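Local coordinates for two-domain protein containing predicted PHP-like metal-dependent phosphoesterase (Bacteroides vulgatus ATCC 8482, PDB 3E38) that probably acts as a zinc-dependent phosphoesterase or nuclease of the PHP family, carrying three zinc ions in one domain, followed by an Ig-like domain, at residues D22-S27 with S52-I57; D69-F74 with D110-E115; K90-T95 with I106-S111; A131-N136 with E160-G165. All blocks are in the same frame, centred on the assembly; numbering follows the deposited sequence.

Overall arrangement
From the N terminus, contact 1 comes first, closing the loop through helix 36-45 and setting the end of strand 17-22 beside its parallel neighbour 50-56. Contact 2 then opens at the start of helix 72-83 and reaches the loop before helix 119-128. Contact 3 starts within its span and, through strands 87-95 and 102-106, closes on the same loop, sharing D110, S111 and a water. Contact 4 follows in series, joining parallel strands 132-135 and 165-170 across helix 152-159. Contacts 1, 3 and 4 reach one mixed sheet, with E93 of contact 3 helping to bind a zinc held by contact 1.

Contact 1: residues D22-S27 with S52-I57; sequences DFHMHS and SLTEHI. With ZN (zinc ion), chain I; ZN (zinc ion), chain J.
S52 N donates to D22 O (3.0 Å, in the carbonyl plane) and T54 N to M25 O (2.9 Å), so 22-27 and 52-57 are joined by backbone bonds although their end-to-end directions differ by 46°. T54 adds a side-chain bond: with chi1 at 68°, OG1 lies between its own N and carbonyl carbon and accepts from M25 N, while CG2 turns to F23 O. The selenomethionine M25 brings CG against L53 CD1. H24 and H26 flank M25 and both give NE2 to the zinc of chain I, at 2.2 Å each; E93, D194 and water 1 also bind this ion, and H24 ND1 is held by E167. H56 NE2 takes the zinc of chain J at 2.1 Å, with D31 and H196 as further ligands and T95 bonded to its ND1. The H26 and H56 rings form an offset stack, planes 22° apart, in which H26 CE1 lies 3.3 Å above the H56 face. Farther along, the E55 carboxylate holds S27 through OE1, which receives S27 N on its syn lone pair (3.0 Å, nearly straight); OE2 lies near S27 OG at a doubtful modelled length. Were E55 shortened to alanine, S27 N would probably lose its acceptor, and S30 and S73 the carboxylate they also bond. The His-X-His pair on one loop and a histidine from the next strand thus load neighbouring zincs, as in PHP-family metal centres.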
# COMPACT_ATOMS: atom_id res chain seq x y z
N ASP B 22 -21.76 -12.70 0.37
CA ASP B 22 -21.89 -11.98 1.67
C ASP B 22 -23.38 -11.90 2.00
O ASP B 22 -24.14 -11.12 1.42
CB ASP B 22 -21.23 -10.61 1.60
CG ASP B 22 -21.07 -9.96 2.96
OD1 ASP B 22 -21.40 -10.62 3.96
OD2 ASP B 22 -20.59 -8.78 3.00
N PHE B 23 -23.79 -12.72 2.95
CA PHE B 23 -25.22 -12.89 3.24
C PHE B 23 -25.74 -12.06 4.40
O PHE B 23 -26.78 -12.35 4.98
CB PHE B 23 -25.49 -14.37 3.53
CG PHE B 23 -25.20 -15.30 2.37
CD1 PHE B 23 -25.86 -15.14 1.16
CD2 PHE B 23 -24.33 -16.35 2.51
CE1 PHE B 23 -25.65 -15.99 0.13
CE2 PHE B 23 -24.10 -17.22 1.46
CZ PHE B 23 -24.75 -17.03 0.27
N HIS B 24 -24.98 -11.04 4.77
CA HIS B 24 -25.29 -10.25 5.96
C HIS B 24 -24.62 -8.89 5.93
O HIS B 24 -23.41 -8.75 6.04
CB HIS B 24 -24.82 -11.03 7.19
CG HIS B 24 -25.27 -10.48 8.50
ND1 HIS B 24 -25.27 -11.24 9.64
CD2 HIS B 24 -25.81 -9.29 8.84
CE1 HIS B 24 -25.75 -10.53 10.65
NE2 HIS B 24 -26.08 -9.34 10.19
N MSE B 25 -25.44 -7.89 5.76
CA MSE B 25 -24.96 -6.53 5.72
C MSE B 25 -26.10 -5.56 5.92
O MSE B 25 -27.28 -5.94 5.83
CB MSE B 25 -24.27 -6.28 4.40
CG MSE B 25 -25.18 -6.30 3.22
SE MSE B 25 -24.19 -6.27 1.52
CE MSE B 25 -23.23 -7.89 1.79
N HIS B 26 -25.71 -4.30 6.09
CA HIS B 26 -26.62 -3.20 6.42
C HIS B 26 -26.43 -1.89 5.72
O HIS B 26 -25.35 -1.58 5.27
CB HIS B 26 -26.51 -2.93 7.91
CG HIS B 26 -26.81 -4.14 8.74
ND1 HIS B 26 -28.07 -4.44 9.20
CD2 HIS B 26 -26.00 -5.14 9.15
CE1 HIS B 26 -28.02 -5.56 9.90
NE2 HIS B 26 -26.76 -5.99 9.90
N SER B 27 -27.54 -1.17 5.59
CA SER B 27 -27.59 0.16 4.97
C SER B 27 -28.27 1.12 5.94
O SER B 27 -28.62 0.75 7.04
CB SER B 27 -28.31 0.17 3.62
OG SER B 27 -29.75 0.14 3.72
N SER B 52 -26.77 -10.28 0.20
CA SER B 52 -28.07 -10.09 0.77
C SER B 52 -27.99 -8.91 1.74
O SER B 52 -27.27 -8.98 2.74
CB SER B 52 -28.52 -11.36 1.51
OG SER B 52 -29.85 -11.25 2.00
N LEU B 53 -28.70 -7.84 1.41
CA LEU B 53 -28.82 -6.66 2.29
C LEU B 53 -29.89 -7.05 3.31
O LEU B 53 -31.10 -7.11 3.01
CB LEU B 53 -29.17 -5.42 1.49
CG LEU B 53 -29.11 -4.02 2.11
CD1 LEU B 53 -27.84 -3.78 2.88
CD2 LEU B 53 -29.27 -2.97 0.99
N THR B 54 -29.41 -7.41 4.50
CA THR B 54 -30.23 -7.95 5.55
C THR B 54 -30.42 -6.97 6.68
O THR B 54 -29.82 -7.09 7.73
CB THR B 54 -29.61 -9.23 6.11
OG1 THR B 54 -28.39 -8.91 6.80
CG2 THR B 54 -29.35 -10.23 5.00
N GLU B 55 -31.34 -6.03 6.46
CA GLU B 55 -31.66 -5.00 7.45
C GLU B 55 -32.30 -5.61 8.69
O GLU B 55 -32.96 -6.66 8.67
CB GLU B 55 -32.59 -3.91 6.90
CG GLU B 55 -32.30 -3.27 5.51
CD GLU B 55 -31.01 -2.49 5.36
OE1 GLU B 55 -30.21 -2.37 6.31
OE2 GLU B 55 -30.80 -1.96 4.23
N HIS B 56 -32.05 -4.95 9.81
CA HIS B 56 -32.70 -5.32 11.06
C HIS B 56 -34.17 -5.04 10.85
O HIS B 56 -34.55 -4.00 10.30
CB HIS B 56 -32.23 -4.47 12.25
CG HIS B 56 -30.81 -4.67 12.65
ND1 HIS B 56 -30.39 -5.78 13.35
CD2 HIS B 56 -29.72 -3.90 12.46
CE1 HIS B 56 -29.09 -5.69 13.57
NE2 HIS B 56 -28.65 -4.56 13.03
N ILE B 57 -34.98 -5.96 11.33
CA ILE B 57 -36.40 -5.82 11.31
C ILE B 57 -36.75 -4.89 12.47
O ILE B 57 -37.42 -3.87 12.28
CB ILE B 57 -37.16 -7.19 11.48
CG1 ILE B 57 -36.97 -8.07 10.22
CG2 ILE B 57 -38.64 -6.96 11.84
CD1 ILE B 57 -37.70 -7.54 8.96
ZN ZN I . -26.31 -7.55 11.42
ZN ZN J . -26.71 -3.67 12.99
O HOH W 1 -26.00 -8.86 13.05

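Contact 2: residues D69-F74 with D110-E115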
# COMPACT_ATOMS: atom_id res chain seq x y z
N ASP B 69 -40.69 0.86 4.43
CA ASP B 69 -40.97 -0.44 5.01
C ASP B 69 -39.72 -1.31 4.91
O ASP B 69 -38.59 -0.85 4.61
CB ASP B 69 -42.21 -1.13 4.41
CG ASP B 69 -42.05 -1.50 2.93
OD1 ASP B 69 -40.91 -1.56 2.42
OD2 ASP B 69 -43.09 -1.78 2.27
N HIS B 70 -39.93 -2.59 5.17
CA HIS B 70 -38.81 -3.50 5.29
C HIS B 70 -38.29 -4.07 3.98
O HIS B 70 -37.27 -4.75 3.96
CB HIS B 70 -39.18 -4.66 6.21
CG HIS B 70 -39.57 -4.21 7.58
ND1 HIS B 70 -38.64 -3.85 8.54
CD2 HIS B 70 -40.78 -4.08 8.16
CE1 HIS B 70 -39.28 -3.52 9.65
NE2 HIS B 70 -40.58 -3.65 9.44
N ASN B 71 -38.96 -3.76 2.89
CA ASN B 71 -38.54 -4.31 1.60
C ASN B 71 -37.79 -3.25 0.81
O ASN B 71 -37.17 -3.52 -0.20
CB ASN B 71 -39.76 -4.79 0.82
CG ASN B 71 -40.49 -5.91 1.49
OD1 ASN B 71 -39.88 -6.92 1.85
ND2 ASN B 71 -41.82 -5.78 1.62
N ARG B 72 -37.83 -2.03 1.31
CA ARG B 72 -37.29 -0.90 0.53
C ARG B 72 -35.76 -0.92 0.16
O ARG B 72 -35.38 -0.53 -0.95
CB ARG B 72 -37.68 0.40 1.24
CG ARG B 72 -37.30 1.68 0.51
CD ARG B 72 -37.96 1.82 -0.80
NE ARG B 72 -37.64 3.14 -1.36
CZ ARG B 72 -37.78 3.49 -2.63
NH1 ARG B 72 -38.22 2.60 -3.50
NH2 ARG B 72 -37.43 4.71 -3.02
N SER B 73 -34.85 -1.33 1.05
CA SER B 73 -33.44 -1.25 0.65
C SER B 73 -33.16 -2.27 -0.47
O SER B 73 -32.44 -2.00 -1.40
CB SER B 73 -32.51 -1.41 1.85
OG SER B 73 -32.77 -2.59 2.53
N PHE B 74 -33.86 -3.39 -0.43
CA PHE B 74 -33.76 -4.40 -1.48
C PHE B 74 -34.24 -3.80 -2.79
O PHE B 74 -33.65 -3.92 -3.84
CB PHE B 74 -34.58 -5.64 -1.10
CG PHE B 74 -34.77 -6.64 -2.22
CD1 PHE B 74 -33.86 -7.68 -2.41
CD2 PHE B 74 -35.90 -6.59 -3.02
CE1 PHE B 74 -34.02 -8.59 -3.40
CE2 PHE B 74 -36.08 -7.51 -4.00
CZ PHE B 74 -35.13 -8.50 -4.22
N ASP B 110 -40.89 -11.56 1.05
CA ASP B 110 -41.40 -10.33 1.66
C ASP B 110 -40.90 -10.19 3.11
O ASP B 110 -41.10 -11.08 3.97
CB ASP B 110 -42.96 -10.36 1.54
CG ASP B 110 -43.62 -9.10 2.04
OD1 ASP B 110 -42.94 -8.16 2.52
OD2 ASP B 110 -44.85 -9.04 1.99
N SER B 111 -40.22 -9.08 3.36
CA SER B 111 -39.59 -8.81 4.67
C SER B 111 -40.57 -8.37 5.75
O SER B 111 -40.45 -8.75 6.93
CB SER B 111 -38.46 -7.78 4.53
OG SER B 111 -37.34 -8.34 3.82
N ASN B 112 -41.58 -7.66 5.30
CA ASN B 112 -42.59 -7.04 6.18
C ASN B 112 -43.24 -7.95 7.22
O ASN B 112 -43.42 -7.56 8.37
CB ASN B 112 -43.67 -6.39 5.35
CG ASN B 112 -43.22 -5.08 4.78
OD1 ASN B 112 -42.35 -4.43 5.36
ND2 ASN B 112 -43.81 -4.67 3.67
N PRO B 113 -43.63 -9.14 6.80
CA PRO B 113 -44.30 -10.03 7.74
C PRO B 113 -43.42 -10.47 8.89
O PRO B 113 -43.93 -11.03 9.85
CB PRO B 113 -44.67 -11.25 6.86
CG PRO B 113 -44.76 -10.72 5.51
CD PRO B 113 -43.82 -9.57 5.40
N LEU B 114 -42.11 -10.25 8.77
CA LEU B 114 -41.17 -10.67 9.85
C LEU B 114 -41.26 -9.76 11.10
O LEU B 114 -40.79 -10.07 12.20
CB LEU B 114 -39.72 -10.80 9.36
CG LEU B 114 -39.40 -12.07 8.59
CD1 LEU B 114 -40.39 -12.29 7.41
CD2 LEU B 114 -37.91 -12.05 8.14
N GLU B 115 -41.94 -8.65 10.93
CA GLU B 115 -42.16 -7.73 12.05
C GLU B 115 -43.33 -8.26 12.85
O GLU B 115 -44.47 -8.13 12.44
CB GLU B 115 -42.42 -6.33 11.54
CG GLU B 115 -42.50 -5.32 12.64
CD GLU B 115 -42.70 -3.90 12.13
OE1 GLU B 115 -42.62 -3.65 10.90
OE2 GLU B 115 -42.90 -3.02 12.97
O HOH W 2 -35.91 -6.71 1.92
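One carboxylate oxygen, D110 OD1, is gripped from opposite faces of its plane: N71 ND2 reaches it across the contact at 2.8 Å, and N112 N, from its own loop, at 3.1 Å. The same N71 amide turns its other end to the loop, OD1 accepting S111 N at 2.7 Å on an in-plane lone pair, so its two ends are told apart and its flip is fixed. The N112 bond to D110 is an Asx turn, opening the 3-10 segment 112-114; on the other segment, D69 OD1 caps the turn into helix 72-83 by accepting N71 N. N112 OD1 takes H70 N at 3.0 Å, and its ND2 makes a weak bond to D69 OD2. With CG beside the backbone N (chi1 -59°), the H70 ring extends past N112 to the end of E115. NE2 meets E115 OE1 at 2.5 Å, in the ring plane but 48° above that of the carboxylate, the two planes standing nearly perpendicular. Water 2 links H70 O to S111 OG, which also hydrogen-bonds S92 OG. R72, in the first turn of helix 72-83, forms a salt bridge with D65 of the second subunit.

Contact 3: residues K90-T95 with I106-S111; sequences KGSEIT and IFLSDS. With ZN (zinc ion), chain I; ZN (zinc ion), chain H.
Backbone bonds join K90 to the turn beyond I106: K90 O accepts L108 N at 3.2 Å from well above the carbonyl plane and F107 N in a weak, bent bond, while I106 CA makes a CA-H...O contact with the same oxygen. G91 and I106 form an antiparallel non-hydrogen-bonded pair with CA atoms 4.1 Å apart, and a side chain at G91 would run into I106 CG2. Among polar side chains, the hydroxyls of S92 and S111 sit 2.8 Å apart in a hydrogen bond whose direction is not settled. K90 NZ donates to water 2 at 3.0 Å. K90 reaches it because its chain, extended through chi2, bends at chi3 and chi4, curling the ammonium back to N71 OD1, its main protein partner. The pairing belongs to a beta hairpin, strands 87-95 and 102-106, within the PHP-domain sheet; past I106 the chain leaves the sheet for helix 119-128. In van der Waals packing, the methylenes of K90 meet the L108 carbonyl, CD approaching L108 O to 3.3 Å; the apolar contact is K90 CG to L108 CB at 4.0 Å. L108 CD1 fits beside S92, and the L108 side chain also packs on L114, A126, Q129 and A131. Metal ligation belongs to E93, from the same strand as S92. Its chain, with CG anti to the backbone N (chi1 -168°), is extended so that the carboxylate bridges two zincs, OE1 to that of chain I and OE2 to that of chain H, each 2.2 Å, with water 1 bound to both. The first zinc is the one H24 and H26 bind; H102 and H137 bind the second.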
# COMPACT_ATOMS: atom_id res chain seq x y z
N LYS B 90 -32.90 -11.40 -1.29
CA LYS B 90 -33.72 -10.66 -0.34
C LYS B 90 -33.59 -11.32 1.04
O LYS B 90 -33.67 -12.54 1.21
CB LYS B 90 -35.17 -10.64 -0.79
CG LYS B 90 -36.10 -10.01 0.26
CD LYS B 90 -37.58 -10.01 -0.18
CE LYS B 90 -37.95 -8.73 -0.93
NZ LYS B 90 -38.05 -7.58 0.01
N GLY B 91 -33.35 -10.48 2.04
CA GLY B 91 -33.22 -11.00 3.39
C GLY B 91 -33.35 -9.91 4.40
O GLY B 91 -33.41 -8.69 4.06
N SER B 92 -33.36 -10.40 5.63
CA SER B 92 -33.52 -9.60 6.83
C SER B 92 -32.95 -10.26 8.05
O SER B 92 -32.82 -11.50 8.15
CB SER B 92 -35.01 -9.34 7.12
OG SER B 92 -35.67 -8.60 6.09
N GLU B 93 -32.72 -9.38 9.01
CA GLU B 93 -32.18 -9.73 10.31
C GLU B 93 -33.17 -9.58 11.46
O GLU B 93 -33.54 -8.47 11.87
CB GLU B 93 -30.90 -8.93 10.63
CG GLU B 93 -30.20 -9.53 11.85
CD GLU B 93 -28.93 -8.85 12.22
OE1 GLU B 93 -28.51 -7.76 11.72
OE2 GLU B 93 -28.31 -9.47 13.03
N ILE B 94 -33.55 -10.74 11.98
CA ILE B 94 -34.49 -10.87 13.12
C ILE B 94 -33.56 -10.70 14.30
O ILE B 94 -32.70 -11.53 14.58
CB ILE B 94 -35.24 -12.22 13.16
CG1 ILE B 94 -35.94 -12.48 11.83
CG2 ILE B 94 -36.21 -12.28 14.33
CD1 ILE B 94 -36.34 -13.98 11.61
N THR B 95 -33.72 -9.54 14.91
CA THR B 95 -32.87 -9.02 15.94
C THR B 95 -33.61 -9.07 17.25
O THR B 95 -34.53 -8.30 17.50
CB THR B 95 -32.52 -7.51 15.62
OG1 THR B 95 -32.19 -7.33 14.23
CG2 THR B 95 -31.40 -7.02 16.49
N ILE B 106 -32.90 -15.48 4.89
CA ILE B 106 -32.63 -15.10 3.50
C ILE B 106 -33.47 -15.97 2.56
O ILE B 106 -34.10 -16.98 2.92
CB ILE B 106 -31.10 -15.08 3.15
CG1 ILE B 106 -30.49 -16.48 3.14
CG2 ILE B 106 -30.33 -14.14 4.15
CD1 ILE B 106 -29.08 -16.54 2.65
N PHE B 107 -33.55 -15.46 1.35
CA PHE B 107 -34.41 -16.03 0.30
C PHE B 107 -35.87 -15.76 0.64
O PHE B 107 -36.78 -16.50 0.34
CB PHE B 107 -34.10 -17.51 0.02
CG PHE B 107 -32.81 -17.69 -0.76
CD1 PHE B 107 -32.78 -17.39 -2.10
CD2 PHE B 107 -31.63 -18.04 -0.14
CE1 PHE B 107 -31.64 -17.51 -2.80
CE2 PHE B 107 -30.46 -18.19 -0.85
CZ PHE B 107 -30.46 -17.91 -2.18
N LEU B 108 -36.06 -14.65 1.31
CA LEU B 108 -37.41 -14.16 1.57
C LEU B 108 -38.05 -13.66 0.31
O LEU B 108 -37.37 -13.28 -0.65
CB LEU B 108 -37.40 -12.98 2.57
CG LEU B 108 -36.95 -13.39 3.99
CD1 LEU B 108 -36.90 -12.20 4.93
CD2 LEU B 108 -37.82 -14.52 4.57
N SER B 109 -39.38 -13.61 0.35
CA SER B 109 -40.19 -13.03 -0.72
C SER B 109 -40.74 -11.68 -0.26
O SER B 109 -40.95 -10.75 -1.05
CB SER B 109 -41.31 -13.97 -1.15
OG SER B 109 -42.19 -14.23 -0.08
N ASP B 110 -40.89 -11.56 1.05
CA ASP B 110 -41.40 -10.33 1.66
C ASP B 110 -40.90 -10.19 3.11
O ASP B 110 -41.10 -11.08 3.97
CB ASP B 110 -42.96 -10.36 1.54
CG ASP B 110 -43.62 -9.10 2.04
OD1 ASP B 110 -42.94 -8.16 2.52
OD2 ASP B 110 -44.85 -9.04 1.99
N SER B 111 -40.22 -9.08 3.36
CA SER B 111 -39.59 -8.81 4.67
C SER B 111 -40.57 -8.37 5.75
O SER B 111 -40.45 -8.75 6.93
CB SER B 111 -38.46 -7.78 4.53
OG SER B 111 -37.34 -8.34 3.82
ZN ZN I . -26.31 -7.55 11.42
ZN ZN H . -26.89 -8.96 14.63
O HOH W 2 -35.91 -6.71 1.92
O HOH W 1 -26.00 -8.86 13.05

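Contact 4: residues A131-N136 with E160-G165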
# COMPACT_ATOMS: atom_id res chain seq x y z
N ALA B 131 -37.78 -19.55 3.82
CA ALA B 131 -36.47 -18.87 3.96
C ALA B 131 -35.34 -19.78 4.42
O ALA B 131 -35.56 -20.72 5.20
CB ALA B 131 -36.58 -17.73 4.98
N PHE B 132 -34.13 -19.46 3.96
CA PHE B 132 -32.92 -20.13 4.47
C PHE B 132 -32.50 -19.29 5.68
O PHE B 132 -32.33 -18.07 5.61
CB PHE B 132 -31.82 -20.27 3.44
CG PHE B 132 -30.58 -20.94 3.96
CD1 PHE B 132 -29.56 -20.18 4.58
CD2 PHE B 132 -30.39 -22.33 3.81
CE1 PHE B 132 -28.40 -20.79 5.06
CE2 PHE B 132 -29.22 -22.96 4.29
CZ PHE B 132 -28.21 -22.17 4.91
N MSE B 133 -32.45 -19.96 6.82
CA MSE B 133 -32.23 -19.29 8.11
C MSE B 133 -30.97 -19.68 8.83
O MSE B 133 -30.69 -20.86 9.01
CB MSE B 133 -33.42 -19.56 9.04
CG MSE B 133 -34.67 -18.73 8.63
SE MSE B 133 -36.33 -19.37 9.36
CE MSE B 133 -36.62 -20.92 8.22
N PHE B 134 -30.23 -18.67 9.27
CA PHE B 134 -29.04 -18.97 10.06
C PHE B 134 -28.83 -18.08 11.28
O PHE B 134 -29.23 -16.94 11.33
CB PHE B 134 -27.80 -19.02 9.17
CG PHE B 134 -27.50 -17.73 8.43
CD1 PHE B 134 -26.71 -16.75 9.01
CD2 PHE B 134 -27.99 -17.54 7.14
CE1 PHE B 134 -26.40 -15.57 8.30
CE2 PHE B 134 -27.69 -16.37 6.42
CZ PHE B 134 -26.89 -15.38 7.01
N TRP B 135 -28.26 -18.69 12.30
CA TRP B 135 -27.89 -18.00 13.54
C TRP B 135 -26.67 -17.07 13.31
O TRP B 135 -25.59 -17.49 12.86
CB TRP B 135 -27.66 -19.03 14.63
CG TRP B 135 -27.37 -18.50 15.96
CD1 TRP B 135 -27.60 -17.23 16.42
CD2 TRP B 135 -26.91 -19.26 17.09
NE1 TRP B 135 -27.26 -17.14 17.75
CE2 TRP B 135 -26.84 -18.37 18.19
CE3 TRP B 135 -26.56 -20.59 17.27
CZ2 TRP B 135 -26.40 -18.78 19.45
CZ3 TRP B 135 -26.15 -21.01 18.52
CH2 TRP B 135 -26.06 -20.10 19.59
N ASN B 136 -26.88 -15.79 13.62
CA ASN B 136 -25.82 -14.78 13.53
C ASN B 136 -24.97 -14.64 14.80
O ASN B 136 -25.46 -14.68 15.91
CB ASN B 136 -26.37 -13.39 13.18
CG ASN B 136 -27.20 -13.37 11.93
OD1 ASN B 136 -27.01 -14.18 11.03
ND2 ASN B 136 -28.14 -12.44 11.88
N GLU B 160 -37.49 -27.10 14.80
CA GLU B 160 -38.68 -26.58 14.12
C GLU B 160 -38.35 -26.38 12.65
O GLU B 160 -39.21 -26.05 11.86
CB GLU B 160 -39.11 -25.18 14.62
CG GLU B 160 -39.03 -24.81 16.08
CD GLU B 160 -39.99 -25.56 16.93
OE1 GLU B 160 -40.36 -26.68 16.53
OE2 GLU B 160 -40.36 -25.05 18.02
N GLY B 161 -37.09 -26.48 12.30
CA GLY B 161 -36.68 -26.24 10.91
C GLY B 161 -36.38 -24.78 10.65
O GLY B 161 -36.45 -24.30 9.50
N CYS B 162 -36.00 -24.09 11.71
CA CYS B 162 -35.71 -22.64 11.62
C CYS B 162 -34.26 -22.26 11.75
O CYS B 162 -33.95 -21.08 11.96
CB CYS B 162 -36.50 -21.87 12.66
SG CYS B 162 -38.21 -21.80 12.20
N MSE B 163 -33.40 -23.27 11.66
CA MSE B 163 -31.94 -23.08 11.67
C MSE B 163 -31.29 -23.98 10.63
O MSE B 163 -31.26 -25.19 10.78
CB MSE B 163 -31.33 -23.39 13.06
CG MSE B 163 -29.89 -22.89 13.18
SE MSE B 163 -28.87 -23.47 14.75
CE MSE B 163 -30.05 -22.85 16.17
N HIS B 164 -30.76 -23.39 9.57
CA HIS B 164 -30.13 -24.18 8.51
C HIS B 164 -28.60 -24.02 8.49
O HIS B 164 -27.85 -24.81 7.89
CB HIS B 164 -30.75 -23.81 7.17
CG HIS B 164 -32.24 -23.88 7.18
ND1 HIS B 164 -33.04 -22.76 7.10
CD2 HIS B 164 -33.07 -24.94 7.30
CE1 HIS B 164 -34.31 -23.14 7.16
NE2 HIS B 164 -34.35 -24.45 7.29
N GLY B 165 -28.17 -22.98 9.19
CA GLY B 165 -26.76 -22.66 9.31
C GLY B 165 -26.47 -21.79 10.49
O GLY B 165 -27.38 -21.39 11.24
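M133 is held at both backbone polar atoms by H164: its carbonyl O receives H164 N at 2.6 Å, nearly in line with the C=O bond, and its N donates to H164 ND1 at 2.9 Å, exactly in the imidazole plane. The chi1 of -52° sets the H164 ring beside its own backbone N, so both groups face M133 together. M133 O also takes G165 N, at 3.3 Å, and W135 N goes on to G165 O at 3.0 Å, the pattern of a parallel beta bridge between F134 and G165. F134 CA makes a CA-H...O contact with G165 O at 3.2 Å, and F134 CB lies close to the same carbonyl. Outward from these bonds, H164 CB sits over one face of the F132 ring, 3.8 Å from its centroid, a CH-pi contact, with the two rings at 31°. Near the CE1 end of the imidazole, the selenomethionine M133, bent at chi3, places CE 3.4 Å from H164 CE1 and SE against C162 CB. A leucine at H164 would probably leave M133 N without its acceptor, with only M133 O to tie that residue's backbone to the turn. At the far end, W135 CE3 and M163 CE touch loosely at 4.3 Å, while the indole is stacked with H154 and F103. The contact is the return of a beta-alpha-beta unit: strand 132-135, helix 152-159, then parallel strand 165-170, with strand 102-106 antiparallel on the opposite edge of 132-135 and helix 119-128 lying against the contact through A126 and K127 on M133 and K127 on H164.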